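Local structure of CalsepRRP (Calystegia sepium, 1JY5) at residues A61-N66 against Y100-H105; N66-L71 against E118-T123. The protein is a ribonuclease T2 relative from bindweed, whose own activity on RNA is uncertain. One frame throughout, in Å; residues are numbered along the deposited sequence.

Contact 1 (A61-N66 against Y100-H105); sequences AKYDQN and YEWAKH. Unlike the reference sequence in segment 61-66: Gln65 (reference Glu).
The carbonyl oxygen of Ala61 receives the indole N-H of Trp102, with NE1 2.8 Å from O and an N-H...O angle of 154°. The acceptor lies close to the indole plane and the carbonyl points almost straight at the nitrogen, so both partners are well aligned for the bond. A buried tryptophan thus has the one polar atom of its side chain, NE1, satisfied by the backbone of an irregular loop. The same oxygen stays near the rim of the ring, 3.5 Å from Trp102 CE2. Further along the loop, Tyr63 adds apolar packing: its CB stands 3.9 Å from Trp102 CD1, and its ring atom CD1 lies 4.1 Å from Trp102 CB. With CG anti to the backbone nitrogen (chi1 167°), the indole swings away from its helix toward residues 61 to 63. Gln116 and Phe120 of helix 116-129 also touch this indole.

Beyond Tyr63 the loop is braced locally. Asp64 OD2 accepts the backbone N of Asn66 at 2.9 Å from above the carboxylate plane, forming an Asx turn, and takes Asn66 ND2 at 3.0 Å on its syn lone pair. On helix 97-106, CB of Tyr100 points away from the loop, and its OH bonds to Lys104 NZ at 2.8 Å. Trp46 NE1 hydrogen-bonds to Glu101 OE2, and its ring stacks on His105. The helix sequence YEWAKH corresponds to the second signature of the RNase T2 family (usually HEWxKH), with tyrosine where histidine usually stands.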
loop_
_atom_site.group_PDB
_atom_site.type_symbol
_atom_site.label_atom_id
_atom_site.label_comp_id
_atom_site.label_asym_id
_atom_site.label_seq_id
_atom_site.Cartn_x
_atom_site.Cartn_y
_atom_site.Cartn_z
ATOM N N ALA A 61 7.441 -8.521 -18.829
ATOM C CA ALA A 61 7.041 -7.576 -19.858
ATOM C C ALA A 61 7.102 -6.160 -19.303
ATOM O O ALA A 61 6.876 -5.938 -18.113
ATOM C CB ALA A 61 5.618 -7.897 -20.339
ATOM N N LYS A 62 7.414 -5.199 -20.162
ATOM C CA LYS A 62 7.482 -3.810 -19.730
ATOM C C LYS A 62 6.073 -3.316 -19.402
ATOM O O LYS A 62 5.082 -3.884 -19.867
ATOM C CB LYS A 62 8.103 -2.946 -20.835
ATOM C CG LYS A 62 7.340 -2.995 -22.144
ATOM C CD LYS A 62 8.183 -2.522 -23.324
ATOM C CE LYS A 62 7.390 -2.604 -24.629
ATOM N NZ LYS A 62 6.781 -3.952 -24.850
ATOM N N TYR A 63 5.989 -2.262 -18.598
ATOM C CA TYR A 63 4.699 -1.697 -18.222
ATOM C C TYR A 63 3.888 -1.375 -19.469
ATOM O O TYR A 63 4.372 -0.677 -20.358
ATOM C CB TYR A 63 4.888 -0.410 -17.426
ATOM C CG TYR A 63 3.576 0.229 -17.046
ATOM C CD1 TYR A 63 2.693 -0.430 -16.189
ATOM C CD2 TYR A 63 3.206 1.483 -17.549
ATOM C CE1 TYR A 63 1.475 0.138 -15.837
ATOM C CE2 TYR A 63 1.983 2.067 -17.203
ATOM C CZ TYR A 63 1.125 1.384 -16.343
ATOM O OH TYR A 63 -0.076 1.942 -15.970
ATOM N N ASP A 64 2.657 -1.868 -19.534
ATOM C CA ASP A 64 1.798 -1.616 -20.691
ATOM C C ASP A 64 0.401 -1.209 -20.230
ATOM O O ASP A 64 -0.434 -2.062 -19.920
ATOM C CB ASP A 64 1.727 -2.871 -21.571
ATOM C CG ASP A 64 0.787 -2.709 -22.757
ATOM O OD1 ASP A 64 0.543 -3.715 -23.450
ATOM O OD2 ASP A 64 0.297 -1.585 -23.000
ATOM N N GLN A 65 0.151 0.098 -20.186
ATOM C CA GLN A 65 -1.146 0.610 -19.751
ATOM C C GLN A 65 -2.325 -0.043 -20.460
ATOM O O GLN A 65 -3.426 -0.105 -19.907
ATOM C CB GLN A 65 -1.210 2.136 -19.929
ATOM C CG GLN A 65 -1.029 2.641 -21.360
ATOM C CD GLN A 65 -2.324 2.645 -22.168
ATOM O OE1 GLN A 65 -3.422 2.567 -21.612
ATOM N NE2 GLN A 65 -2.195 2.755 -23.489
ATOM N N ASN A 66 -2.113 -0.536 -21.677
ATOM C CA ASN A 66 -3.205 -1.179 -22.409
ATOM C C ASN A 66 -3.692 -2.418 -21.675
ATOM O O ASN A 66 -4.885 -2.714 -21.656
ATOM C CB ASN A 66 -2.752 -1.578 -23.809
ATOM C CG ASN A 66 -2.573 -0.386 -24.713
ATOM O OD1 ASN A 66 -3.548 0.243 -25.128
ATOM N ND2 ASN A 66 -1.326 -0.054 -25.012
ATOM N N TYR A 100 6.005 2.396 -11.939
ATOM C CA TYR A 100 7.055 2.256 -10.924
ATOM C C TYR A 100 6.925 0.938 -10.139
ATOM O O TYR A 100 7.889 0.176 -10.020
ATOM C CB TYR A 100 6.994 3.447 -9.954
ATOM C CG TYR A 100 7.901 3.338 -8.745
ATOM C CD1 TYR A 100 9.193 3.854 -8.762
ATOM C CD2 TYR A 100 7.454 2.735 -7.577
ATOM C CE1 TYR A 100 10.014 3.776 -7.638
ATOM C CE2 TYR A 100 8.264 2.646 -6.453
ATOM C CZ TYR A 100 9.538 3.167 -6.483
ATOM O OH TYR A 100 10.329 3.084 -5.349
ATOM N N GLU A 101 5.733 0.679 -9.603
ATOM C CA GLU A 101 5.487 -0.532 -8.828
ATOM C C GLU A 101 5.555 -1.790 -9.689
ATOM O O GLU A 101 5.992 -2.842 -9.226
ATOM C CB GLU A 101 4.124 -0.446 -8.129
ATOM C CG GLU A 101 4.050 0.639 -7.055
ATOM C CD GLU A 101 4.972 0.365 -5.875
ATOM O OE1 GLU A 101 5.411 1.333 -5.215
ATOM O OE2 GLU A 101 5.253 -0.821 -5.591
ATOM N N TRP A 102 5.114 -1.693 -10.939
ATOM C CA TRP A 102 5.168 -2.855 -11.813
ATOM C C TRP A 102 6.619 -3.237 -12.086
ATOM O O TRP A 102 7.016 -4.381 -11.897
ATOM C CB TRP A 102 4.494 -2.584 -13.153
ATOM C CG TRP A 102 4.845 -3.655 -14.122
ATOM C CD1 TRP A 102 5.666 -3.547 -15.206
ATOM C CD2 TRP A 102 4.472 -5.035 -14.033
ATOM N NE1 TRP A 102 5.831 -4.780 -15.797
ATOM C CE2 TRP A 102 5.108 -5.709 -15.095
ATOM C CE3 TRP A 102 3.663 -5.768 -13.152
ATOM C CZ2 TRP A 102 4.960 -7.085 -15.306
ATOM C CZ3 TRP A 102 3.516 -7.140 -13.361
ATOM C CH2 TRP A 102 4.165 -7.781 -14.434
ATOM N N ALA A 103 7.403 -2.270 -12.542
ATOM C CA ALA A 103 8.800 -2.521 -12.855
ATOM C C ALA A 103 9.577 -3.019 -11.646
ATOM O O ALA A 103 10.269 -4.038 -11.707
ATOM C CB ALA A 103 9.452 -1.251 -13.408
ATOM N N LYS A 104 9.440 -2.306 -10.535
ATOM C CA LYS A 104 10.172 -2.633 -9.321
ATOM C C LYS A 104 9.715 -3.880 -8.565
ATOM O O LYS A 104 10.549 -4.673 -8.112
ATOM C CB LYS A 104 10.143 -1.425 -8.379
ATOM C CG LYS A 104 11.143 -1.491 -7.231
ATOM C CD LYS A 104 11.012 -0.258 -6.349
ATOM C CE LYS A 104 12.133 -0.166 -5.340
ATOM N NZ LYS A 104 11.945 1.006 -4.454
ATOM N N HIS A 105 8.402 -4.068 -8.446
ATOM C CA HIS A 105 7.856 -5.200 -7.690
ATOM C C HIS A 105 6.931 -6.160 -8.443
ATOM O O HIS A 105 7.005 -7.374 -8.253
ATOM C CB HIS A 105 7.097 -4.669 -6.470
ATOM C CG HIS A 105 7.954 -3.937 -5.484
ATOM N ND1 HIS A 105 8.872 -4.572 -4.675
ATOM C CD2 HIS A 105 7.992 -2.628 -5.134
ATOM C CE1 HIS A 105 9.433 -3.691 -3.868
ATOM N NE2 HIS A 105 8.916 -2.504 -4.125
#

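Contact 2 (N66-L71 against E118-T123); sequences NEISIL and EYFSTT. Unlike the reference sequence in segment 118-123: Thr123 (reference Ala).
Phe120, Leu71 and Ile68 supply most of the surface buried here. Ile68 approaches one face of the Phe120 ring: its CD1 sits about 4.1 Å above the ring plane, displaced toward the rim, while CG2 comes within 3.8 Å of Phe120 CD1. Chi1 of 57° sets CG1 between the backbone nitrogen and the carbonyl carbon, and both branches of the isoleucine can then reach the phenyl ring. The opposite face is covered from within the helix by Tyr119, whose CD2 lies over the ring centre, so the phenyl group is sandwiched. Leu71 works closer to the helix backbone. Its CD1 methyl meets Phe120 CB at 3.9 Å and approaches the backbone N of Ser121 at 3.7 Å. The two aliphatic residues are held in step by a short turn, in which Leu71 N bonds to Ile68 O at 2.9 Å.

Around them, Leu75 of helix 72-78 touches both Ile68 and Phe120, and Trp79 meets the Phe120 ring at an inclined angle. Ser121 contributes its CB to the packing, while its OG bonds to the carbonyl of Tyr117. Side-chain contact between the segments is apolar, so they are held by van der Waals packing and the burial of hydrophobic surface rather than by directional bonds.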
loop_
_atom_site.group_PDB
_atom_site.type_symbol
_atom_site.label_atom_id
_atom_site.label_comp_id
_atom_site.label_asym_id
_atom_site.label_seq_id
_atom_site.Cartn_x
_atom_site.Cartn_y
_atom_site.Cartn_z
ATOM N N ASN A 66 -2.113 -0.536 -21.677
ATOM C CA ASN A 66 -3.205 -1.179 -22.409
ATOM C C ASN A 66 -3.692 -2.418 -21.675
ATOM O O ASN A 66 -4.885 -2.714 -21.656
ATOM C CB ASN A 66 -2.752 -1.578 -23.809
ATOM C CG ASN A 66 -2.573 -0.386 -24.713
ATOM O OD1 ASN A 66 -3.548 0.243 -25.128
ATOM N ND2 ASN A 66 -1.326 -0.054 -25.012
ATOM N N GLU A 67 -2.747 -3.130 -21.070
ATOM C CA GLU A 67 -3.033 -4.357 -20.334
ATOM C C GLU A 67 -3.962 -4.154 -19.148
ATOM O O GLU A 67 -4.698 -5.066 -18.758
ATOM C CB GLU A 67 -1.729 -4.957 -19.821
ATOM C CG GLU A 67 -0.725 -5.286 -20.896
ATOM C CD GLU A 67 -0.991 -6.622 -21.526
ATOM O OE1 GLU A 67 -2.052 -6.777 -22.169
ATOM O OE2 GLU A 67 -0.144 -7.528 -21.366
ATOM N N ILE A 68 -3.917 -2.965 -18.560
ATOM C CA ILE A 68 -4.740 -2.684 -17.398
ATOM C C ILE A 68 -5.763 -1.577 -17.622
ATOM O O ILE A 68 -6.272 -1.001 -16.658
ATOM C CB ILE A 68 -3.852 -2.312 -16.175
ATOM C CG1 ILE A 68 -2.952 -1.115 -16.520
ATOM C CG2 ILE A 68 -3.022 -3.515 -15.752
ATOM C CD1 ILE A 68 -2.073 -0.642 -15.375
ATOM N N SER A 69 -6.098 -1.313 -18.883
ATOM C CA SER A 69 -7.054 -0.251 -19.211
ATOM C C SER A 69 -8.393 -0.319 -18.475
ATOM O O SER A 69 -8.920 0.714 -18.061
ATOM C CB SER A 69 -7.311 -0.191 -20.730
ATOM O OG SER A 69 -7.971 -1.347 -21.214
ATOM N N ILE A 70 -8.944 -1.518 -18.299
ATOM C CA ILE A 70 -10.235 -1.632 -17.627
ATOM C C ILE A 70 -10.147 -1.401 -16.125
ATOM O O ILE A 70 -11.166 -1.312 -15.441
ATOM C CB ILE A 70 -10.898 -3.001 -17.905
ATOM C CG1 ILE A 70 -10.160 -4.124 -17.164
ATOM C CG2 ILE A 70 -10.909 -3.260 -19.410
ATOM C CD1 ILE A 70 -10.857 -5.479 -17.293
ATOM N N LEU A 71 -8.920 -1.295 -15.626
ATOM C CA LEU A 71 -8.676 -1.047 -14.214
ATOM C C LEU A 71 -8.333 0.421 -13.984
ATOM O O LEU A 71 -8.170 0.850 -12.844
ATOM C CB LEU A 71 -7.502 -1.896 -13.712
ATOM C CG LEU A 71 -7.608 -3.423 -13.824
ATOM C CD1 LEU A 71 -6.331 -4.059 -13.272
ATOM C CD2 LEU A 71 -8.830 -3.908 -13.060
ATOM N N GLU A 118 -2.971 -9.362 -13.901
ATOM C CA GLU A 118 -3.184 -10.190 -12.721
ATOM C C GLU A 118 -2.547 -9.524 -11.510
ATOM O O GLU A 118 -3.105 -9.553 -10.413
ATOM C CB GLU A 118 -2.615 -11.599 -12.938
ATOM C CG GLU A 118 -3.207 -12.282 -14.173
ATOM C CD GLU A 118 -2.882 -13.764 -14.285
ATOM O OE1 GLU A 118 -1.948 -14.234 -13.610
ATOM O OE2 GLU A 118 -3.564 -14.455 -15.067
ATOM N N TYR A 119 -1.387 -8.905 -11.707
ATOM C CA TYR A 119 -0.726 -8.236 -10.591
ATOM C C TYR A 119 -1.593 -7.109 -10.014
ATOM O O TYR A 119 -1.901 -7.106 -8.818
ATOM C CB TYR A 119 0.628 -7.665 -11.025
ATOM C CG TYR A 119 1.269 -6.784 -9.965
ATOM C CD1 TYR A 119 1.827 -7.336 -8.807
ATOM C CD2 TYR A 119 1.286 -5.398 -10.110
ATOM C CE1 TYR A 119 2.388 -6.523 -7.819
ATOM C CE2 TYR A 119 1.838 -4.576 -9.133
ATOM C CZ TYR A 119 2.387 -5.145 -7.991
ATOM O OH TYR A 119 2.928 -4.335 -7.025
ATOM N N PHE A 120 -1.996 -6.162 -10.860
ATOM C CA PHE A 120 -2.800 -5.033 -10.396
ATOM C C PHE A 120 -4.216 -5.390 -9.918
ATOM O O PHE A 120 -4.686 -4.855 -8.907
ATOM C CB PHE A 120 -2.867 -3.941 -11.478
ATOM C CG PHE A 120 -1.567 -3.196 -11.669
ATOM C CD1 PHE A 120 -0.702 -3.520 -12.712
ATOM C CD2 PHE A 120 -1.190 -2.192 -10.779
ATOM C CE1 PHE A 120 0.524 -2.860 -12.862
ATOM C CE2 PHE A 120 0.033 -1.526 -10.920
ATOM C CZ PHE A 120 0.892 -1.862 -11.964
ATOM N N SER A 121 -4.892 -6.281 -10.640
ATOM C CA SER A 121 -6.245 -6.694 -10.262
ATOM C C SER A 121 -6.243 -7.484 -8.954
ATOM O O SER A 121 -7.156 -7.355 -8.130
ATOM C CB SER A 121 -6.893 -7.533 -11.373
ATOM O OG SER A 121 -6.148 -8.700 -11.650
ATOM N N THR A 122 -5.215 -8.300 -8.754
ATOM C CA THR A 122 -5.140 -9.082 -7.529
ATOM C C THR A 122 -4.887 -8.154 -6.342
ATOM O O THR A 122 -5.431 -8.364 -5.257
ATOM C CB THR A 122 -4.049 -10.164 -7.638
ATOM O OG1 THR A 122 -4.418 -11.089 -8.673
ATOM C CG2 THR A 122 -3.910 -10.924 -6.325
ATOM N N THR A 123 -4.086 -7.114 -6.555
ATOM C CA THR A 123 -3.806 -6.164 -5.489
ATOM C C THR A 123 -5.098 -5.447 -5.109
ATOM O O THR A 123 -5.391 -5.249 -3.928
ATOM C CB THR A 123 -2.766 -5.119 -5.920
ATOM O OG1 THR A 123 -1.559 -5.784 -6.308
ATOM C CG2 THR A 123 -2.446 -4.173 -4.764
#

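The two contacts lie about 10 Å apart, centre to centre, on the same side of the chain's centre. Along the sequence they interleave: 61-66 and 66-71, which share Asn66, follow each other in the loop between strand 40-48 and helix 72-78, and their partners come later, on successive helices 97-106 and 116-129. One continuous loop is therefore fastened first to one helix and then to the next. The helices also meet directly, with Trp102 of contact 1 packed against Tyr119 and Phe120 of contact 2, and Tyr63 touches Ile68 within the loop. Contact 1 adds one hydrogen bond to its packing, whereas contact 2 relies on packing alone.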